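Long-range contacts in putative fructose-bisphosphate aldolase (Coccidioides immitis, PDB 3PM6), which is a putative class II fructose-bisphosphate aldolase, a zinc-binding protein with the TIM-barrel fold: residues R210-N215 with I241-A246; N186-A191 with E220-V225; A253-Y258 with N280-A285; I32-L37 with A54-F59. All coordinates share one frame; numbering follows the deposited sequence.

Interaction 1: residues R210-N215 with I241-A246; sequences RLQRIN and IERGVA
Residues 210-215 of helix 208-218 run past the turn that follows helix 234-242, the backbones coming closest where the CA atoms of Q212 and R243 lie 5.2 Å apart and those of N215 and G244 5.7 Å. The aliphatic root of R243 is the centre of the contact. Its CB packs against L211, whose CD2 comes to 3.7 Å from it, and its CG lies against Q212, the two side chains crossing at about a right angle. R243 extends from CG to NE, which carries the guanidinium past the packed methylenes to a hydrogen bond between NH1 and the carbonyl of K239. Arginine suits this partly exposed place, since its methylenes pack while NH1 finds a carbonyl acceptor. The same L211 CD2 also stands 4.3 Å from V245 CG2, a looser contact.

N215 directs its amide to the turn because CG is anti to the backbone N (chi1 -176°). Its CB lies 3.3 Å from R243 O, and its OD1 lies 3.6 Å from G244 CA, where glycine offers no side chain to collide with it. ND2 is joined to E242 O through one water, 3.1 Å from ND2 and 3.2 Å from E242 O. G244, at positive phi, is the C-prime residue of a Schellman motif: V245 N bonds to C240 O and G244 N to I241 O, ending the helix just before barrel strand 245-250.

Interaction 2: residues N186-A191 with E220-V225; sequences NWLAPA and ERVGLV
W187 and L188 pair with G223 and L224 as parallel strands, and three backbone hydrogen bonds tie them. G223 N gives to N186 O over 3.2 Å, L188 N to G223 O over 2.9 Å, and V225 N to L188 O over 2.8 Å; the last is the most bent, at 138° about the hydrogen. A water donates to both P190 O and V225 O and bridges the two segments where proline has no N-H to offer.

Apolar contacts occupy both faces. On the face that carries W187, W187 CB meets V225 CG2 at 3.6 Å, and G223, lacking a side chain, lies close to the indole, with its N at the ring's edge. With V225 CG1 anti to the backbone N (chi1 -174°), CG2 faces that CB. On the L188 face, CD1 of that leucine touches V222 CG2 at 3.8 Å, while L224 CD2 approaches L188 CB. Branched aliphatic residues suit these buried positions, where the contacts are carbon to carbon.

Helix 208-218 links the two strands in a beta-alpha-beta unit and covers the L188 face through V218, while F180 of helix 174-181 also packs on L188; strand 146-149 flanks strand 187-188 on its other edge.

Interaction 3: residues A253-Y258 with N280-A285; sequences AVNNEY and NAMQAA
M282 enters segment 253-258 as a knob, its side chain held among V254, N255, E257 and Y258. Its CB meets V254 CG1 at 3.9 Å, the two side chains crossing at about a right angle, and its CG lies 3.6 Å from V254 O. The chain then bends at its last torsion (chi3 -90°), bringing CE to the edge of the Y258 ring, 3.7 Å from CD2; the tyrosine and the methionine lie side by side, pointing the same way. SD rests 3.7 Å from N255 OD1. A long, flexible thioether can follow such an uneven hole.

Alanines suit the adjoining positions, where small side chains permit segment axes 8.0 Å apart at closest. A285 CB lies 3.5 Å from A253 O and also touches V254 and E257, while A281 CB packs on E257 CB. E257 bends at chi2, and a water donates both to its OE1 and to A281 O, joining the helices at the partly exposed margin.

Farther out, N255 ND2 is anchored by N251 OD1 and C33 O, and A42 of helix 37-49 packs on M282. I271 and M262 of the second subunit pack on N255 and Y258 respectively. With no direct hydrogen bond across the two segments, 161° apart in N-to-C direction, their contact rests on apolar packing and one water bridge, so fit of shape probably matters more here than directional bonding.

Interaction 4: residues I32-L37 with A54-F59; sequences ICVYNL and AMILLF
The sulfur of C33 lies beside the F59 ring, an oblique Cys sulfur-aromatic contact in which SG is 3.7 Å from CZ and 4.6 Å from the ring centroid. Y35 meets the same phenyl group at its edge: its OH comes to 3.4 Å from F59 CE2, and the two ring planes stand 51° apart, neither stacked nor edge-to-face. With CG anti to its carbonyl carbon (chi1 -64°), F59 turns its ring toward C33 and Y35. Phenylalanine suits the site by offering carbon to thiol and phenol alike, while the Y35 hydroxyl is gripped by hydrogen bonds with D159 O and N251 ND2.

Away from the aromatic pair, V34 turns CG2 to I56 CG2, 3.8 Å away, and to L58 CD2, branched aliphatic residues in a buried place, with I43 of helix 37-49 packing on V34 and I56. The backbones pair as parallel strands, I32 with I56 and C33 with L57. I32 N bonds to M55 O, L57 N to I32 O over 2.9 Å, and V34 N to L57 O at 3.0 Å. Beyond, a water donates to V34 O and accepts from F59 N, spanning the diverging ends.

The pairing is that of a beta-alpha-beta unit, strand 29-33, helix 37-49 and strand 54-58, which opens the TIM barrel; F59 follows the C-terminal end of strand 54-58, its side chain about 6 Å from the zinc ion.

All four contacts belong to one eight-stranded parallel barrel and its surrounding helices. Along the chain, interaction 4 comes first, interactions 2 and 1 follow with alternating segments, and interaction 3 closes the series. Interactions 1 and 2, with centres 9 Å apart, are related through helix 208-218, which carries 210-215 and links the strands of interaction 2; they meet where A246 N lies 2.8 Å from L224 O, a probable hydrogen bond. Interactions 3 and 4, 12 Å apart between centres, are joined by a probable hydrogen bond from N255 ND2 to C33 O, and both touch the second subunit. Between these pairs, W187 packs on M55. As strands 245-250 and 29-33 are neighbours, the barrel closes.

Interaction 1: residues R210-N215 with I241-A246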
loop_
_atom_site.group_PDB
_atom_site.type_symbol
_atom_site.label_atom_id
_atom_site.label_comp_id
_atom_site.label_asym_id
_atom_site.label_seq_id
_atom_site.Cartn_x
_atom_site.Cartn_y
_atom_site.Cartn_z
ATOM N N ARG A 210 -39.666 2.296 4.695
ATOM C CA ARG A 210 -38.983 1.493 5.702
ATOM C C ARG A 210 -37.799 2.296 6.264
ATOM O O ARG A 210 -37.646 2.434 7.481
ATOM C CB ARG A 210 -38.489 0.183 5.079
ATOM C CG ARG A 210 -37.776 -0.761 6.034
ATOM C CD ARG A 210 -37.380 -2.055 5.310
ATOM N NE ARG A 210 -38.551 -2.851 4.944
ATOM C CZ ARG A 210 -39.170 -3.709 5.766
ATOM N NH1 ARG A 210 -38.721 -3.890 7.009
ATOM N NH2 ARG A 210 -40.237 -4.394 5.337
ATOM N N LEU A 211 -37.000 2.862 5.366
ATOM C CA LEU A 211 -35.852 3.653 5.762
ATOM C C LEU A 211 -36.227 4.798 6.702
ATOM O O LEU A 211 -35.625 4.918 7.753
ATOM C CB LEU A 211 -35.099 4.180 4.526
ATOM C CG LEU A 211 -33.844 4.964 4.840
ATOM C CD1 LEU A 211 -32.890 4.056 5.654
ATOM C CD2 LEU A 211 -33.184 5.508 3.531
ATOM N N GLN A 212 -37.222 5.628 6.342
ATOM C CA GLN A 212 -37.629 6.766 7.216
ATOM C C GLN A 212 -38.131 6.243 8.570
ATOM O O GLN A 212 -37.754 6.788 9.596
ATOM C CB GLN A 212 -38.592 7.773 6.520
ATOM C CG GLN A 212 -39.073 9.074 7.336
ATOM C CD GLN A 212 -37.956 9.962 8.047
ATOM O OE1 GLN A 212 -37.958 10.084 9.267
ATOM N NE2 GLN A 212 -37.084 10.586 7.298
ATOM N N ARG A 213 -38.899 5.151 8.566
ATOM C CA ARG A 213 -39.376 4.498 9.808
ATOM C C ARG A 213 -38.217 4.132 10.740
ATOM O O ARG A 213 -38.284 4.362 11.952
ATOM C CB ARG A 213 -40.211 3.231 9.500
ATOM C CG ARG A 213 -41.687 3.484 9.383
ATOM C CD ARG A 213 -42.472 2.274 8.941
ATOM N NE ARG A 213 -43.451 2.717 7.958
ATOM C CZ ARG A 213 -43.545 2.245 6.720
ATOM N NH1 ARG A 213 -42.744 1.251 6.342
ATOM N NH2 ARG A 213 -44.467 2.737 5.886
ATOM N N ILE A 214 -37.162 3.575 10.155
ATOM C CA ILE A 214 -35.903 3.317 10.866
ATOM C C ILE A 214 -35.277 4.595 11.402
ATOM O O ILE A 214 -34.923 4.690 12.578
ATOM C CB ILE A 214 -34.914 2.550 9.952
ATOM C CG1 ILE A 214 -35.525 1.197 9.546
ATOM C CG2 ILE A 214 -33.505 2.411 10.618
ATOM C CD1 ILE A 214 -34.875 0.574 8.371
ATOM N N ASN A 215 -35.167 5.593 10.538
ATOM C CA ASN A 215 -34.553 6.841 10.898
ATOM C C ASN A 215 -35.316 7.487 12.056
ATOM O O ASN A 215 -34.730 7.932 13.061
ATOM C CB ASN A 215 -34.564 7.739 9.683
ATOM C CG ASN A 215 -33.865 9.022 9.924
ATOM O OD1 ASN A 215 -32.857 9.050 10.603
ATOM N ND2 ASN A 215 -34.395 10.099 9.379
ATOM N N ILE A 241 -30.133 10.193 1.962
ATOM C CA ILE A 241 -29.584 11.196 2.878
ATOM C C ILE A 241 -30.673 12.005 3.622
ATOM O O ILE A 241 -30.524 12.310 4.817
ATOM C CB ILE A 241 -28.655 12.157 2.114
ATOM C CG1 ILE A 241 -27.444 11.366 1.550
ATOM C CG2 ILE A 241 -28.266 13.336 2.992
ATOM C CD1 ILE A 241 -26.671 12.077 0.446
ATOM N N GLU A 242 -31.753 12.350 2.914
ATOM C CA GLU A 242 -32.911 13.004 3.522
ATOM C C GLU A 242 -33.544 12.043 4.532
ATOM O O GLU A 242 -34.176 12.484 5.465
ATOM C CB GLU A 242 -33.931 13.436 2.447
ATOM C CG GLU A 242 -35.355 13.794 2.980
ATOM C CD GLU A 242 -35.470 15.203 3.590
ATOM O OE1 GLU A 242 -36.192 16.049 3.004
ATOM O OE2 GLU A 242 -34.852 15.476 4.652
ATOM N N ARG A 243 -33.347 10.734 4.358
ATOM C CA ARG A 243 -33.828 9.779 5.355
ATOM C C ARG A 243 -32.761 9.252 6.320
ATOM O O ARG A 243 -32.892 8.162 6.853
ATOM C CB ARG A 243 -34.636 8.668 4.698
ATOM C CG ARG A 243 -35.859 9.241 3.963
ATOM C CD ARG A 243 -36.394 8.281 2.918
ATOM N NE ARG A 243 -37.668 8.737 2.380
ATOM C CZ ARG A 243 -37.794 9.646 1.414
ATOM N NH1 ARG A 243 -36.721 10.217 0.856
ATOM N NH2 ARG A 243 -39.006 9.978 0.997
ATOM N N GLY A 244 -31.735 10.055 6.570
ATOM C CA GLY A 244 -30.829 9.828 7.695
ATOM C C GLY A 244 -29.477 9.212 7.336
ATOM O O GLY A 244 -28.596 9.086 8.193
ATOM N N VAL A 245 -29.288 8.844 6.073
ATOM C CA VAL A 245 -28.012 8.243 5.656
ATOM C C VAL A 245 -26.865 9.229 5.783
ATOM O O VAL A 245 -26.879 10.281 5.130
ATOM C CB VAL A 245 -28.104 7.680 4.232
ATOM C CG1 VAL A 245 -26.711 7.332 3.681
ATOM C CG2 VAL A 245 -29.016 6.439 4.253
ATOM N N ALA A 246 -25.878 8.896 6.623
ATOM C CA ALA A 246 -24.753 9.795 6.862
ATOM C C ALA A 246 -23.439 9.231 6.372
ATOM O O ALA A 246 -22.425 9.914 6.423
ATOM C CB ALA A 246 -24.637 10.137 8.375
HETATM O O HOH W 1 -33.946 13.059 8.572
#

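Interaction 2: residues N186-A191 with E220-V225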
loop_
_atom_site.group_PDB
_atom_site.type_symbol
_atom_site.label_atom_id
_atom_site.label_comp_id
_atom_site.label_asym_id
_atom_site.label_seq_id
_atom_site.Cartn_x
_atom_site.Cartn_y
_atom_site.Cartn_z
ATOM N N ASN A 186 -22.311 2.357 17.151
ATOM C CA ASN A 186 -22.445 3.772 16.820
ATOM C C ASN A 186 -23.259 3.982 15.559
ATOM O O ASN A 186 -24.040 4.929 15.487
ATOM C CB ASN A 186 -21.081 4.404 16.649
ATOM C CG ASN A 186 -20.213 4.239 17.890
ATOM O OD1 ASN A 186 -19.272 3.415 17.913
ATOM N ND2 ASN A 186 -20.544 4.996 18.946
ATOM N N TRP A 187 -23.072 3.102 14.569
ATOM C CA TRP A 187 -23.745 3.208 13.264
ATOM C C TRP A 187 -24.483 1.923 12.898
ATOM O O TRP A 187 -24.100 0.857 13.333
ATOM C CB TRP A 187 -22.724 3.529 12.170
ATOM C CG TRP A 187 -21.736 4.608 12.548
ATOM C CD1 TRP A 187 -21.980 5.726 13.295
ATOM C CD2 TRP A 187 -20.363 4.696 12.140
ATOM N NE1 TRP A 187 -20.825 6.483 13.419
ATOM C CE2 TRP A 187 -19.822 5.864 12.723
ATOM C CE3 TRP A 187 -19.536 3.890 11.359
ATOM C CZ2 TRP A 187 -18.512 6.254 12.521
ATOM C CZ3 TRP A 187 -18.219 4.273 11.170
ATOM C CH2 TRP A 187 -17.721 5.445 11.749
ATOM N N LEU A 188 -25.547 2.044 12.108
ATOM C CA LEU A 188 -26.376 0.927 11.673
ATOM C C LEU A 188 -26.429 0.897 10.153
ATOM O O LEU A 188 -26.564 1.936 9.534
ATOM C CB LEU A 188 -27.816 1.074 12.203
ATOM C CG LEU A 188 -28.176 0.607 13.626
ATOM C CD1 LEU A 188 -29.661 0.722 13.878
ATOM C CD2 LEU A 188 -27.742 -0.846 13.849
ATOM N N ALA A 189 -26.314 -0.301 9.571
ATOM C CA ALA A 189 -26.397 -0.533 8.131
ATOM C C ALA A 189 -27.719 -1.219 7.877
ATOM O O ALA A 189 -27.829 -2.435 8.053
ATOM C CB ALA A 189 -25.249 -1.439 7.678
ATOM N N PRO A 190 -28.752 -0.439 7.505
ATOM C CA PRO A 190 -30.032 -1.129 7.383
ATOM C C PRO A 190 -30.178 -1.884 6.066
ATOM O O PRO A 190 -29.618 -1.485 5.051
ATOM C CB PRO A 190 -31.075 0.007 7.500
ATOM C CG PRO A 190 -30.308 1.330 7.091
ATOM C CD PRO A 190 -28.858 1.045 7.504
ATOM N N ALA A 191 -30.929 -2.980 6.111
ATOM C CA ALA A 191 -31.399 -3.705 4.924
ATOM C C ALA A 191 -32.793 -3.171 4.547
ATOM O O ALA A 191 -33.751 -3.339 5.291
ATOM C CB ALA A 191 -31.451 -5.210 5.204
ATOM N N GLU A 220 -31.790 9.571 15.850
ATOM C CA GLU A 220 -31.180 10.535 16.770
ATOM C C GLU A 220 -30.117 9.898 17.677
ATOM O O GLU A 220 -29.333 10.608 18.311
ATOM C CB GLU A 220 -32.263 11.258 17.586
ATOM C CG GLU A 220 -33.333 11.903 16.691
ATOM C CD GLU A 220 -34.272 12.854 17.429
ATOM O OE1 GLU A 220 -34.611 12.595 18.617
ATOM O OE2 GLU A 220 -34.686 13.860 16.799
ATOM N N ARG A 221 -30.086 8.565 17.716
ATOM C CA ARG A 221 -29.174 7.812 18.591
ATOM C C ARG A 221 -28.018 7.152 17.825
ATOM O O ARG A 221 -26.938 6.959 18.395
ATOM C CB ARG A 221 -29.942 6.769 19.446
ATOM C CG ARG A 221 -31.017 7.388 20.407
ATOM C CD ARG A 221 -31.847 6.345 21.195
ATOM N NE ARG A 221 -32.840 5.588 20.405
ATOM C CZ ARG A 221 -33.182 4.327 20.669
ATOM N NH1 ARG A 221 -32.614 3.680 21.675
ATOM N NH2 ARG A 221 -34.068 3.700 19.941
ATOM N N VAL A 222 -28.232 6.816 16.548
ATOM C CA VAL A 222 -27.186 6.219 15.718
ATOM C C VAL A 222 -27.125 6.797 14.289
ATOM O O VAL A 222 -28.130 7.300 13.765
ATOM C CB VAL A 222 -27.291 4.654 15.663
ATOM C CG1 VAL A 222 -27.212 4.049 17.041
ATOM C CG2 VAL A 222 -28.554 4.177 14.922
ATOM N N GLY A 223 -25.942 6.733 13.673
ATOM C CA GLY A 223 -25.775 7.127 12.263
ATOM C C GLY A 223 -26.236 6.001 11.333
ATOM O O GLY A 223 -26.245 4.839 11.718
ATOM N N LEU A 224 -26.677 6.338 10.131
ATOM C CA LEU A 224 -27.215 5.319 9.227
ATOM C C LEU A 224 -26.284 5.188 8.051
ATOM O O LEU A 224 -25.814 6.200 7.543
ATOM C CB LEU A 224 -28.621 5.686 8.768
ATOM C CG LEU A 224 -29.689 5.717 9.868
ATOM C CD1 LEU A 224 -31.062 6.122 9.291
ATOM C CD2 LEU A 224 -29.804 4.353 10.574
ATOM N N VAL A 225 -26.037 3.948 7.639
ATOM C CA VAL A 225 -24.988 3.605 6.687
ATOM C C VAL A 225 -25.613 2.883 5.520
ATOM O O VAL A 225 -26.300 1.857 5.696
ATOM C CB VAL A 225 -23.865 2.731 7.353
ATOM C CG1 VAL A 225 -22.697 2.500 6.397
ATOM C CG2 VAL A 225 -23.341 3.444 8.606
HETATM O O HOH W 2 -27.305 -0.048 4.319
#

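Interaction 3: residues A253-Y258 with N280-A285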
loop_
_atom_site.group_PDB
_atom_site.type_symbol
_atom_site.label_atom_id
_atom_site.label_comp_id
_atom_site.label_asym_id
_atom_site.label_seq_id
_atom_site.Cartn_x
_atom_site.Cartn_y
_atom_site.Cartn_z
ATOM N N ALA A 253 -17.980 0.902 -8.104
ATOM C CA ALA A 253 -18.037 2.190 -8.789
ATOM C C ALA A 253 -16.626 2.733 -8.962
ATOM O O ALA A 253 -16.301 3.379 -9.995
ATOM C CB ALA A 253 -18.926 3.198 -8.003
ATOM N N VAL A 254 -15.791 2.459 -7.961
ATOM C CA VAL A 254 -14.429 2.961 -7.944
ATOM C C VAL A 254 -13.461 1.927 -8.510
ATOM O O VAL A 254 -12.745 2.217 -9.462
ATOM C CB VAL A 254 -14.006 3.477 -6.535
ATOM C CG1 VAL A 254 -12.488 3.790 -6.483
ATOM C CG2 VAL A 254 -14.855 4.715 -6.176
ATOM N N ASN A 255 -13.473 0.713 -7.958
ATOM C CA ASN A 255 -12.509 -0.313 -8.359
ATOM C C ASN A 255 -12.678 -0.925 -9.712
ATOM O O ASN A 255 -11.755 -1.570 -10.179
ATOM C CB ASN A 255 -12.390 -1.388 -7.298
ATOM C CG ASN A 255 -11.865 -0.826 -6.032
ATOM O OD1 ASN A 255 -10.736 -0.341 -6.004
ATOM N ND2 ASN A 255 -12.705 -0.774 -4.997
ATOM N N ASN A 256 -13.837 -0.748 -10.346
ATOM C CA ASN A 256 -13.978 -1.165 -11.731
ATOM C C ASN A 256 -13.062 -0.339 -12.633
ATOM O O ASN A 256 -12.630 -0.830 -13.643
ATOM C CB ASN A 256 -15.421 -1.077 -12.216
ATOM C CG ASN A 256 -16.264 -2.301 -11.799
ATOM O OD1 ASN A 256 -15.742 -3.322 -11.308
ATOM N ND2 ASN A 256 -17.583 -2.191 -11.986
ATOM N N GLU A 257 -12.777 0.910 -12.248
ATOM C CA GLU A 257 -11.864 1.778 -13.018
ATOM C C GLU A 257 -10.448 1.218 -13.036
ATOM O O GLU A 257 -9.743 1.331 -14.047
ATOM C CB GLU A 257 -11.839 3.200 -12.460
ATOM C CG GLU A 257 -13.167 3.946 -12.571
ATOM C CD GLU A 257 -13.678 4.032 -14.011
ATOM O OE1 GLU A 257 -13.178 4.844 -14.781
ATOM O OE2 GLU A 257 -14.602 3.299 -14.378
ATOM N N TYR A 258 -10.033 0.599 -11.935
ATOM C CA TYR A 258 -8.721 -0.043 -11.880
ATOM C C TYR A 258 -8.687 -1.201 -12.856
ATOM O O TYR A 258 -7.720 -1.357 -13.601
ATOM C CB TYR A 258 -8.442 -0.533 -10.470
ATOM C CG TYR A 258 -7.235 -1.417 -10.258
ATOM C CD1 TYR A 258 -7.280 -2.793 -10.530
ATOM C CD2 TYR A 258 -6.064 -0.891 -9.709
ATOM C CE1 TYR A 258 -6.157 -3.619 -10.293
ATOM C CE2 TYR A 258 -4.945 -1.697 -9.451
ATOM C CZ TYR A 258 -4.995 -3.057 -9.747
ATOM O OH TYR A 258 -3.870 -3.816 -9.497
ATOM N N ASN A 280 -5.625 7.845 -11.218
ATOM C CA ASN A 280 -6.395 8.927 -11.805
ATOM C C ASN A 280 -7.829 8.537 -12.084
ATOM O O ASN A 280 -8.725 9.268 -11.736
ATOM C CB ASN A 280 -5.756 9.438 -13.105
ATOM C CG ASN A 280 -4.376 10.017 -12.883
ATOM O OD1 ASN A 280 -4.027 10.368 -11.757
ATOM N ND2 ASN A 280 -3.567 10.079 -13.947
ATOM N N ALA A 281 -8.023 7.396 -12.736
ATOM C CA ALA A 281 -9.346 6.895 -13.051
ATOM C C ALA A 281 -10.195 6.620 -11.783
ATOM O O ALA A 281 -11.399 6.979 -11.725
ATOM C CB ALA A 281 -9.231 5.664 -13.912
ATOM N N MET A 282 -9.567 6.033 -10.768
ATOM C CA MET A 282 -10.250 5.785 -9.496
ATOM C C MET A 282 -10.527 7.107 -8.804
ATOM O O MET A 282 -11.594 7.267 -8.217
ATOM C CB MET A 282 -9.436 4.868 -8.582
ATOM C CG MET A 282 -9.401 3.397 -9.026
ATOM S SD MET A 282 -8.753 2.309 -7.726
ATOM C CE MET A 282 -7.048 2.374 -8.167
ATOM N N GLN A 283 -9.594 8.062 -8.899
ATOM C CA GLN A 283 -9.778 9.399 -8.298
ATOM C C GLN A 283 -10.994 10.095 -8.880
ATOM O O GLN A 283 -11.785 10.710 -8.137
ATOM C CB GLN A 283 -8.542 10.291 -8.474
ATOM C CG GLN A 283 -8.611 11.615 -7.665
ATOM C CD GLN A 283 -7.450 12.560 -7.946
ATOM O OE1 GLN A 283 -6.351 12.110 -8.286
ATOM N NE2 GLN A 283 -7.692 13.886 -7.818
ATOM N N ALA A 284 -11.166 9.977 -10.202
ATOM C CA ALA A 284 -12.284 10.633 -10.882
ATOM C C ALA A 284 -13.622 10.018 -10.414
ATOM O O ALA A 284 -14.584 10.746 -10.125
ATOM C CB ALA A 284 -12.121 10.556 -12.434
ATOM N N ALA A 285 -13.662 8.691 -10.293
ATOM C CA ALA A 285 -14.854 7.990 -9.780
ATOM C C ALA A 285 -15.196 8.412 -8.333
ATOM O O ALA A 285 -16.362 8.632 -7.996
ATOM C CB ALA A 285 -14.705 6.462 -9.902
HETATM O O HOH W 3 -12.761 7.153 -14.011
#

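Interaction 4: residues I32-L37 with A54-F59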
loop_
_atom_site.group_PDB
_atom_site.type_symbol
_atom_site.label_atom_id
_atom_site.label_comp_id
_atom_site.label_asym_id
_atom_site.label_seq_id
_atom_site.Cartn_x
_atom_site.Cartn_y
_atom_site.Cartn_z
ATOM N N ILE A 32 -15.099 4.628 0.857
ATOM C CA ILE A 32 -14.676 3.962 -0.370
ATOM C C ILE A 32 -13.842 2.765 -0.044
ATOM O O ILE A 32 -12.780 2.901 0.582
ATOM C CB ILE A 32 -13.797 4.948 -1.240
ATOM C CG1 ILE A 32 -14.459 6.331 -1.335
ATOM C CG2 ILE A 32 -13.441 4.340 -2.598
ATOM C CD1 ILE A 32 -15.833 6.316 -1.982
ATOM N N CYS A 33 -14.326 1.588 -0.446
ATOM C CA CYS A 33 -13.578 0.365 -0.343
ATOM C C CYS A 33 -12.429 0.352 -1.290
ATOM O O CYS A 33 -12.583 0.632 -2.495
ATOM C CB CYS A 33 -14.467 -0.844 -0.673
ATOM S SG CYS A 33 -15.865 -0.923 0.416
ATOM N N VAL A 34 -11.277 -0.047 -0.778
ATOM C CA VAL A 34 -10.091 -0.187 -1.631
ATOM C C VAL A 34 -9.350 -1.452 -1.280
ATOM O O VAL A 34 -9.562 -1.995 -0.187
ATOM C CB VAL A 34 -9.112 0.994 -1.461
ATOM C CG1 VAL A 34 -9.702 2.293 -2.004
ATOM C CG2 VAL A 34 -8.669 1.137 -0.029
ATOM N N TYR A 35 -8.469 -1.892 -2.196
ATOM C CA TYR A 35 -7.715 -3.150 -2.088
ATOM C C TYR A 35 -6.220 -2.931 -2.202
ATOM O O TYR A 35 -5.440 -3.902 -2.172
ATOM C CB TYR A 35 -8.069 -4.107 -3.231
ATOM C CG TYR A 35 -9.509 -4.523 -3.282
ATOM C CD1 TYR A 35 -9.974 -5.630 -2.566
ATOM C CD2 TYR A 35 -10.409 -3.806 -4.060
ATOM C CE1 TYR A 35 -11.330 -6.011 -2.653
ATOM C CE2 TYR A 35 -11.724 -4.164 -4.138
ATOM C CZ TYR A 35 -12.181 -5.266 -3.457
ATOM O OH TYR A 35 -13.523 -5.536 -3.575
ATOM N N ASN A 36 -5.827 -1.672 -2.365
ATOM C CA ASN A 36 -4.493 -1.364 -2.784
ATOM C C ASN A 36 -4.120 0.107 -2.565
ATOM O O ASN A 36 -4.974 0.987 -2.302
ATOM C CB ASN A 36 -4.294 -1.782 -4.256
ATOM C CG ASN A 36 -5.385 -1.248 -5.170
ATOM O OD1 ASN A 36 -5.715 -0.057 -5.146
ATOM N ND2 ASN A 36 -5.965 -2.135 -5.964
ATOM N N LEU A 37 -2.824 0.347 -2.627
ATOM C CA LEU A 37 -2.272 1.685 -2.464
ATOM C C LEU A 37 -2.789 2.651 -3.529
ATOM O O LEU A 37 -3.001 3.804 -3.226
ATOM C CB LEU A 37 -0.732 1.628 -2.499
ATOM C CG LEU A 37 0.148 2.880 -2.565
ATOM C CD1 LEU A 37 -0.231 3.914 -1.551
ATOM C CD2 LEU A 37 1.579 2.467 -2.318
ATOM N N ALA A 54 -13.677 11.904 4.047
ATOM C CA ALA A 54 -13.798 10.593 3.396
ATOM C C ALA A 54 -13.464 9.523 4.389
ATOM O O ALA A 54 -12.983 9.810 5.458
ATOM C CB ALA A 54 -12.842 10.465 2.159
ATOM N N MET A 55 -13.741 8.277 4.035
ATOM C CA MET A 55 -13.267 7.163 4.820
ATOM C C MET A 55 -12.642 6.175 3.867
ATOM O O MET A 55 -13.131 5.966 2.748
ATOM C CB MET A 55 -14.412 6.512 5.617
ATOM C CG MET A 55 -14.929 7.354 6.769
ATOM S SD MET A 55 -16.304 6.531 7.689
ATOM C CE MET A 55 -16.465 7.720 9.037
ATOM N N ILE A 56 -11.561 5.566 4.309
ATOM C CA ILE A 56 -10.931 4.503 3.529
ATOM C C ILE A 56 -11.455 3.183 4.156
ATOM O O ILE A 56 -11.350 2.984 5.374
ATOM C CB ILE A 56 -9.365 4.604 3.605
ATOM C CG1 ILE A 56 -8.842 5.918 2.990
ATOM C CG2 ILE A 56 -8.676 3.378 3.012
ATOM C CD1 ILE A 56 -7.374 6.127 3.205
ATOM N N LEU A 57 -12.051 2.317 3.330
ATOM C CA LEU A 57 -12.524 1.029 3.820
ATOM C C LEU A 57 -11.622 -0.110 3.389
ATOM O O LEU A 57 -11.277 -0.214 2.224
ATOM C CB LEU A 57 -13.978 0.772 3.374
ATOM C CG LEU A 57 -15.033 1.402 4.285
ATOM C CD1 LEU A 57 -14.815 2.960 4.386
ATOM C CD2 LEU A 57 -16.425 1.114 3.761
ATOM N N LEU A 58 -11.224 -0.968 4.323
ATOM C CA LEU A 58 -10.487 -2.173 3.962
ATOM C C LEU A 58 -11.349 -3.386 4.308
ATOM O O LEU A 58 -12.180 -3.296 5.211
ATOM C CB LEU A 58 -9.141 -2.223 4.700
ATOM C CG LEU A 58 -8.081 -1.187 4.275
ATOM C CD1 LEU A 58 -6.962 -1.268 5.288
ATOM C CD2 LEU A 58 -7.521 -1.486 2.840
ATOM N N PHE A 59 -11.174 -4.508 3.581
ATOM C CA PHE A 59 -11.860 -5.759 3.924
ATOM C C PHE A 59 -10.945 -6.600 4.807
ATOM O O PHE A 59 -9.738 -6.292 4.917
ATOM C CB PHE A 59 -12.265 -6.548 2.668
ATOM C CG PHE A 59 -13.268 -5.845 1.819
ATOM C CD1 PHE A 59 -14.505 -5.436 2.344
ATOM C CD2 PHE A 59 -12.994 -5.561 0.500
ATOM C CE1 PHE A 59 -15.425 -4.756 1.555
ATOM C CE2 PHE A 59 -13.946 -4.890 -0.292
ATOM C CZ PHE A 59 -15.150 -4.501 0.245
HETATM O O HOH W 4 -9.499 -4.562 1.232
#